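Local structure of D-alanine--D-alanine ligase (Coxiella burnetii, 3TQT) at residues Ile20-Ala25 against Pro104-Gly108; Thr109-Asp113 against Asn318-Gly322; Cys138-Asp142 against Ala187-Gly191. The protein joins two D-alanines into D-alanyl-D-alanine at the expense of ATP, a step of peptidoglycan synthesis for the bacterial cell wall. All coordinates share one frame; numbering follows the deposited sequence.

Contact 1. Residues Ile20-Ala25 against Pro104-Gly108; sequences ISIQSA and PMVHG
The imidazole of His107 meets Ile20 and Ser24 with its edge: the carbonyl carbon of Ile20 and OG of Ser24 both lie near the ring plane. On one face, toward the rim, sits the carbonyl oxygen of the nearby Met105. CA of Ser21 approaches the ring obliquely, 3.4 Å from CD2 of His107. The two segments belong to the Rossmann-like N-terminal domain. Helix 18-31, which follows strand 5-12, packs here against the loop that leaves the neighbouring parallel strand 101-104.

Two serines one turn apart on the helix tie it to this loop. OG of Ser24 and NE2 of His107 share a hydrogen bond of 2.8 Å. The other ring nitrogen, ND1, is bonded to the carbonyl of Ile320, so the ring is held at both nitrogens and its rotation is fixed. OG of Ser21 donates to the carbonyl oxygen of Met105 at 2.6 Å, and the donor is tilted 24° from the carbonyl plane. Ser21 has OG anti to its own N (chi1 167°), which places OG at the Met105 carbonyl. The same OG also bonds to the amide of Gly12, the last residue of strand 5-12.

Ile20 crosses the imidazole at about a right angle, with CG2 near CD2. Met105 bends at chi2 and chi3, with CG and SD beside CB of Ser24. Its CG presses closely on CB of Ser24, at 3.5 Å.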
loop_
_atom_site.group_PDB
_atom_site.type_symbol
_atom_site.label_atom_id
_atom_site.label_comp_id
_atom_site.label_asym_id
_atom_site.label_seq_id
_atom_site.Cartn_x
_atom_site.Cartn_y
_atom_site.Cartn_z
ATOM N N ILE A 20 -3.674 17.810 -14.328
ATOM C CA ILE A 20 -4.379 16.739 -15.020
ATOM C C ILE A 20 -5.476 16.154 -14.112
ATOM O O ILE A 20 -6.565 15.804 -14.569
ATOM C CB ILE A 20 -3.412 15.611 -15.432
ATOM C CG1 ILE A 20 -2.207 16.176 -16.193
ATOM C CG2 ILE A 20 -4.144 14.550 -16.260
ATOM C CD1 ILE A 20 -1.140 15.141 -16.480
ATOM N N SER A 21 -5.180 16.051 -12.822
ATOM C CA SER A 21 -6.143 15.550 -11.850
ATOM C C SER A 21 -7.428 16.379 -11.869
ATOM O O SER A 21 -8.558 15.845 -11.870
ATOM C CB SER A 21 -5.520 15.560 -10.450
ATOM O OG SER A 21 -6.505 15.359 -9.464
ATOM N N ILE A 22 -7.256 17.694 -11.879
ATOM C CA ILE A 22 -8.400 18.592 -11.929
ATOM C C ILE A 22 -9.187 18.370 -13.217
ATOM O O ILE A 22 -10.418 18.331 -13.189
ATOM C CB ILE A 22 -7.956 20.062 -11.848
ATOM C CG1 ILE A 22 -7.375 20.349 -10.461
ATOM C CG2 ILE A 22 -9.130 20.987 -12.157
ATOM C CD1 ILE A 22 -6.399 21.504 -10.436
ATOM N N GLN A 23 -8.487 18.241 -14.347
ATOM C CA GLN A 23 -9.183 18.008 -15.616
ATOM C C GLN A 23 -9.909 16.653 -15.640
ATOM O O GLN A 23 -11.011 16.552 -16.171
ATOM C CB GLN A 23 -8.265 18.166 -16.829
ATOM C CG GLN A 23 -7.794 19.608 -17.044
ATOM C CD GLN A 23 -8.945 20.611 -16.986
ATOM O OE1 GLN A 23 -8.914 21.571 -16.205
ATOM N NE2 GLN A 23 -9.967 20.390 -17.814
ATOM N N SER A 24 -9.286 15.624 -15.078
ATOM C CA SER A 24 -9.957 14.332 -14.910
ATOM C C SER A 24 -11.216 14.498 -14.066
ATOM O O SER A 24 -12.293 14.032 -14.432
ATOM C CB SER A 24 -9.009 13.303 -14.267
ATOM O OG SER A 24 -7.920 13.043 -15.125
ATOM N N ALA A 25 -11.074 15.163 -12.926
ATOM C CA ALA A 25 -12.196 15.361 -12.023
ATOM C C ALA A 25 -13.321 16.142 -12.690
ATOM O O ALA A 25 -14.491 15.859 -12.459
ATOM C CB ALA A 25 -11.756 16.059 -10.758
ATOM N N PRO A 104 -11.378 8.683 -5.931
ATOM C CA PRO A 104 -10.057 9.282 -5.818
ATOM C C PRO A 104 -9.583 9.587 -7.238
ATOM O O PRO A 104 -9.535 8.685 -8.081
ATOM C CB PRO A 104 -9.209 8.168 -5.181
ATOM C CG PRO A 104 -10.143 7.051 -4.869
ATOM C CD PRO A 104 -11.347 7.228 -5.721
ATOM N N MET A 105 -9.284 10.846 -7.527
ATOM C CA MET A 105 -8.886 11.175 -8.881
ATOM C C MET A 105 -7.662 12.054 -8.809
ATOM O O MET A 105 -7.499 12.991 -9.583
ATOM C CB MET A 105 -10.031 11.822 -9.664
ATOM C CG MET A 105 -9.779 11.970 -11.174
ATOM S SD MET A 105 -9.109 10.503 -12.016
ATOM C CE MET A 105 -10.211 9.217 -11.398
ATOM N N VAL A 106 -6.810 11.730 -7.847
ATOM C CA VAL A 106 -5.491 12.319 -7.757
ATOM C C VAL A 106 -4.502 11.369 -8.429
ATOM O O VAL A 106 -4.350 10.219 -8.004
ATOM C CB VAL A 106 -5.089 12.544 -6.295
ATOM C CG1 VAL A 106 -3.625 12.967 -6.209
ATOM C CG2 VAL A 106 -5.993 13.580 -5.655
ATOM N N HIS A 107 -3.850 11.842 -9.489
ATOM C CA HIS A 107 -2.847 11.046 -10.200
ATOM C C HIS A 107 -1.486 11.156 -9.526
ATOM O O HIS A 107 -1.136 12.200 -8.977
ATOM C CB HIS A 107 -2.708 11.495 -11.664
ATOM C CG HIS A 107 -4.012 11.637 -12.392
ATOM N ND1 HIS A 107 -4.823 10.564 -12.692
ATOM C CD2 HIS A 107 -4.634 12.731 -12.897
ATOM C CE1 HIS A 107 -5.898 10.991 -13.337
ATOM N NE2 HIS A 107 -5.804 12.300 -13.475
ATOM N N GLY A 108 -0.716 10.073 -9.592
ATOM C CA GLY A 108 0.640 10.046 -9.085
ATOM C C GLY A 108 0.760 10.062 -7.574
ATOM O O GLY A 108 -0.028 9.437 -6.852
#

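Contact 2. Residues Thr109-Asp113 against Asn318-Gly322; sequences TQGED and NTIPG
Glu112 reaches across to Ile320 and accepts a hydrogen bond from its backbone amide. The bond from N of Ile320 to OE1 of Glu112 is 2.8 Å long, with an angle of 154° at the hydrogen. The amide approaches from above the carboxylate plane, 47° out of it. CG of Glu112 lies beside CB and CG1 of Ile320, and the two side chains run past each other in opposite directions. A chi2 of -175° keeps the glutamate stretched out, and this carries its carboxylate as far as the Ile320 amide.

Two waters extend the junction at Thr319. One lies 3.0 Å from OE1 of Glu112 and accepts from N of Thr319. The other sits 2.6 Å from OG1 of Thr319 and within 3.0 Å of the carbonyl oxygen of Glu112.

The segment 318-322 leaves strand 312-318 of the ATP-grasp fold, an edge strand of the five-stranded antiparallel sheet. Its first residue, Asn318, is a predicted ligand of the second magnesium ion. The segment 109-113 comes from the N-terminal domain. The contact therefore joins the N-terminal domain to the C-terminal part of the ATP-grasp fold, next to the probable metal site.

Further out, the second carboxylate oxygen of Glu112, OE2, is bonded to the amide of Gly108. The turn carrying Glu112 is itself braced: N of Gln110 donates to OD2 of Asp113 at 2.8 Å, while OD1 of Asp113 bonds to the amide of Ala115 at the start of helix 115-122. Gln110 also packs on Leu122 of the second subunit.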
loop_
_atom_site.group_PDB
_atom_site.type_symbol
_atom_site.label_atom_id
_atom_site.label_comp_id
_atom_site.label_asym_id
_atom_site.label_seq_id
_atom_site.Cartn_x
_atom_site.Cartn_y
_atom_site.Cartn_z
ATOM N N THR A 109 1.773 10.778 -7.099
ATOM C CA THR A 109 2.045 10.885 -5.678
ATOM C C THR A 109 0.775 11.156 -4.873
ATOM O O THR A 109 -0.084 11.952 -5.275
ATOM C CB THR A 109 3.111 11.960 -5.411
ATOM O OG1 THR A 109 4.318 11.593 -6.083
ATOM C CG2 THR A 109 3.393 12.088 -3.932
ATOM N N GLN A 110 0.663 10.453 -3.746
ATOM C CA GLN A 110 -0.468 10.569 -2.819
ATOM C C GLN A 110 -1.742 9.889 -3.327
ATOM O O GLN A 110 -2.429 9.191 -2.576
ATOM C CB GLN A 110 -0.748 12.039 -2.456
ATOM C CG GLN A 110 0.499 12.865 -2.100
ATOM C CD GLN A 110 1.283 12.314 -0.922
ATOM O OE1 GLN A 110 1.506 11.110 -0.821
ATOM N NE2 GLN A 110 1.716 13.197 -0.031
ATOM N N GLY A 111 -2.046 10.082 -4.606
ATOM C CA GLY A 111 -3.310 9.631 -5.163
ATOM C C GLY A 111 -3.333 8.195 -5.649
ATOM O O GLY A 111 -4.355 7.521 -5.540
ATOM N N GLU A 112 -2.222 7.730 -6.209
ATOM C CA GLU A 112 -2.160 6.380 -6.760
ATOM C C GLU A 112 -1.271 5.479 -5.929
ATOM O O GLU A 112 -1.212 4.278 -6.178
ATOM C CB GLU A 112 -1.616 6.394 -8.196
ATOM C CG GLU A 112 -2.549 7.013 -9.207
ATOM C CD GLU A 112 -2.021 6.896 -10.628
ATOM O OE1 GLU A 112 -2.192 5.826 -11.250
ATOM O OE2 GLU A 112 -1.435 7.878 -11.119
ATOM N N ASP A 113 -0.561 6.061 -4.964
ATOM C CA ASP A 113 0.461 5.323 -4.223
ATOM C C ASP A 113 -0.061 4.688 -2.949
ATOM O O ASP A 113 0.719 4.217 -2.123
ATOM C CB ASP A 113 1.676 6.193 -3.893
ATOM C CG ASP A 113 1.328 7.420 -3.060
ATOM O OD1 ASP A 113 0.187 7.546 -2.554
ATOM O OD2 ASP A 113 2.224 8.275 -2.921
ATOM N N ASN A 318 -1.666 1.243 -14.519
ATOM C CA ASN A 318 -1.995 2.547 -13.964
ATOM C C ASN A 318 -3.348 2.469 -13.305
ATOM O O ASN A 318 -4.338 2.207 -13.990
ATOM C CB ASN A 318 -2.088 3.576 -15.084
ATOM C CG ASN A 318 -0.812 3.699 -15.845
ATOM O OD1 ASN A 318 0.107 4.398 -15.420
ATOM N ND2 ASN A 318 -0.724 2.999 -16.970
ATOM N N THR A 319 -3.400 2.720 -11.998
ATOM C CA THR A 319 -4.637 2.508 -11.247
ATOM C C THR A 319 -5.481 3.778 -11.158
ATOM O O THR A 319 -6.670 3.711 -10.902
ATOM C CB THR A 319 -4.356 2.008 -9.812
ATOM O OG1 THR A 319 -3.525 2.962 -9.157
ATOM C CG2 THR A 319 -3.628 0.637 -9.833
ATOM N N ILE A 320 -4.869 4.933 -11.375
ATOM C CA ILE A 320 -5.670 6.148 -11.538
ATOM C C ILE A 320 -5.257 6.798 -12.858
ATOM O O ILE A 320 -4.531 7.789 -12.888
ATOM C CB ILE A 320 -5.567 7.127 -10.331
ATOM C CG1 ILE A 320 -5.694 6.369 -8.999
ATOM C CG2 ILE A 320 -6.634 8.244 -10.414
ATOM C CD1 ILE A 320 -7.095 5.858 -8.669
ATOM N N PRO A 321 -5.697 6.200 -13.965
ATOM C CA PRO A 321 -5.358 6.715 -15.291
ATOM C C PRO A 321 -6.065 8.036 -15.525
ATOM O O PRO A 321 -7.046 8.318 -14.830
ATOM C CB PRO A 321 -5.925 5.654 -16.223
ATOM C CG PRO A 321 -7.036 5.043 -15.470
ATOM C CD PRO A 321 -6.615 5.051 -14.032
ATOM N N GLY A 322 -5.569 8.828 -16.472
ATOM C CA GLY A 322 -6.244 10.054 -16.851
ATOM C C GLY A 322 -7.701 9.763 -17.137
ATOM O O GLY A 322 -8.036 8.699 -17.654
HETATM O O HOH W 1 -0.592 3.295 -11.097
HETATM O O HOH W 2 -0.995 2.460 -8.557
#

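Contact 3. Residues Cys138-Asp142 against Ala187-Gly191; sequences CMEKD and AVSLG
The backbones meet where N of Lys141 donates to the carbonyl oxygen of Val188, at 3.0 Å and with a nearly straight angle of 177°. Glu140 is the break between helix 132-139 and helix 141-150, and this bond serves the first turn of the second helix. Beside it, CA of Ser189 makes a CH-O contact of 3.5 Å with the carbonyl oxygen of Met139.

Lys141 bends at chi3 and chi4, and its chain curls along the Val188 carbonyl. This brings NZ among three carbonyl oxygens. It makes weak hydrogen bonds of 3.2 Å to O of Ala187, 3.1 Å to O of Val188 and 3.3 Å to O of Leu190. The side chain also touches Glu316, a predicted magnesium ligand.

The segment 187-191 begins the loop between strands 183-187 and 196-199, neighbours in the four-stranded antiparallel sheet of the ATP-grasp domain. It falls in the predicted ATP-binding region, consistent with a loop that lies over the nucleotide phosphates in relatives.

The two methyls of Val188 each meet an acidic side chain. CG1 packs on the carboxylate of Asp142, and CG2 lies 3.4 Å from OE1 of Glu140. Both acids are committed elsewhere: OE1 of Glu140 and OD1 of Asp142 form salt bridges with NH2 of Arg218, and OD2 of Asp142 bonds to Thr160. CB of Ser189 rests against OE2 of Glu140, while OG of Ser189 is hydrogen-bonded to OD2 of Asp216. A water 2.9 Å from OE1 of Glu140 also reaches OG of Ser189, weakly. CE of Met139 lies near the carbonyl oxygen of Ser189.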
loop_
_atom_site.group_PDB
_atom_site.type_symbol
_atom_site.label_atom_id
_atom_site.label_comp_id
_atom_site.label_asym_id
_atom_site.label_seq_id
_atom_site.Cartn_x
_atom_site.Cartn_y
_atom_site.Cartn_z
ATOM N N CYS A 138 1.202 -1.301 -7.927
ATOM C CA CYS A 138 1.157 -0.793 -9.294
ATOM C C CYS A 138 1.934 0.515 -9.451
ATOM O O CYS A 138 2.423 0.834 -10.539
ATOM C CB CYS A 138 -0.292 -0.609 -9.747
ATOM S SG CYS A 138 -1.170 -2.158 -10.001
ATOM N N MET A 139 2.038 1.265 -8.364
ATOM C CA MET A 139 2.730 2.554 -8.377
ATOM C C MET A 139 4.235 2.385 -8.553
ATOM O O MET A 139 4.884 3.176 -9.238
ATOM C CB MET A 139 2.455 3.303 -7.072
ATOM C CG MET A 139 3.078 4.666 -6.997
ATOM S SD MET A 139 2.049 5.874 -7.839
ATOM C CE MET A 139 3.051 7.349 -7.648
ATOM N N GLU A 140 4.792 1.355 -7.929
ATOM C CA GLU A 140 6.220 1.077 -8.036
ATOM C C GLU A 140 6.392 0.084 -9.178
ATOM O O GLU A 140 6.158 -1.109 -9.021
ATOM C CB GLU A 140 6.771 0.483 -6.744
ATOM C CG GLU A 140 6.297 1.192 -5.486
ATOM C CD GLU A 140 7.217 2.316 -5.073
ATOM O OE1 GLU A 140 8.438 2.202 -5.311
ATOM O OE2 GLU A 140 6.723 3.315 -4.512
ATOM N N LYS A 141 6.802 0.599 -10.326
ATOM C CA LYS A 141 6.767 -0.152 -11.576
ATOM C C LYS A 141 7.625 -1.399 -11.557
ATOM O O LYS A 141 7.287 -2.390 -12.211
ATOM C CB LYS A 141 7.153 0.763 -12.745
ATOM C CG LYS A 141 6.194 1.946 -12.895
ATOM C CD LYS A 141 6.543 2.797 -14.103
ATOM C CE LYS A 141 7.708 3.730 -13.808
ATOM N NZ LYS A 141 7.278 4.910 -13.011
ATOM N N ASP A 142 8.722 -1.364 -10.804
ATOM C CA ASP A 142 9.571 -2.541 -10.700
ATOM C C ASP A 142 8.922 -3.607 -9.815
ATOM O O ASP A 142 9.016 -4.810 -10.095
ATOM C CB ASP A 142 10.985 -2.186 -10.212
ATOM C CG ASP A 142 11.006 -1.515 -8.818
ATOM O OD1 ASP A 142 10.015 -0.863 -8.399
ATOM O OD2 ASP A 142 12.045 -1.642 -8.145
ATOM N N ALA A 187 12.645 6.662 -12.791
ATOM C CA ALA A 187 12.201 6.548 -11.406
ATOM C C ALA A 187 11.210 5.385 -11.323
ATOM O O ALA A 187 10.395 5.186 -12.236
ATOM C CB ALA A 187 11.539 7.841 -10.954
ATOM N N VAL A 188 11.268 4.609 -10.254
ATOM C CA VAL A 188 10.309 3.504 -10.108
ATOM C C VAL A 188 8.880 4.003 -9.925
ATOM O O VAL A 188 7.928 3.357 -10.354
ATOM C CB VAL A 188 10.649 2.550 -8.933
ATOM C CG1 VAL A 188 11.974 1.834 -9.174
ATOM C CG2 VAL A 188 10.642 3.311 -7.612
ATOM N N SER A 189 8.720 5.165 -9.309
ATOM C CA SER A 189 7.387 5.555 -8.874
ATOM C C SER A 189 6.976 6.948 -9.318
ATOM O O SER A 189 6.029 7.509 -8.781
ATOM C CB SER A 189 7.298 5.470 -7.348
ATOM O OG SER A 189 8.081 6.492 -6.755
ATOM N N LEU A 190 7.684 7.513 -10.290
ATOM C CA LEU A 190 7.338 8.842 -10.788
ATOM C C LEU A 190 7.094 8.799 -12.291
ATOM O O LEU A 190 7.869 8.189 -13.033
ATOM C CB LEU A 190 8.446 9.848 -10.470
ATOM C CG LEU A 190 8.858 9.937 -9.003
ATOM C CD1 LEU A 190 10.035 10.900 -8.845
ATOM C CD2 LEU A 190 7.672 10.363 -8.147
ATOM N N GLY A 191 6.029 9.461 -12.736
ATOM C CA GLY A 191 5.614 9.400 -14.130
ATOM C C GLY A 191 6.141 10.504 -15.034
ATOM O O GLY A 191 6.407 10.269 -16.215
HETATM O O HOH W 3 9.841 4.669 -4.588
#

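Contact 1 lies within the N-terminal domain, and contacts 2 and 3 follow it along the chain. Contact 3 is nested inside the long loop closed by contact 2. Centres are about 8 Å apart for contacts 1 and 2, about 10 Å for 2 and 3, and about 17 Å for 1 and 3. Contacts 1 and 2 share the loop from strand 101-104 to helix 115-122. Met139 at the end of helix 132-139 touches that loop at Gly108, Thr109, Glu112 and Asp113, joining contact 3 to both others. Contact 2 joins the N-terminal domain to the predicted metal-site loop; contact 3 packs the helix break at Glu140 on the predicted ATP-binding region. Both also touch the second subunit.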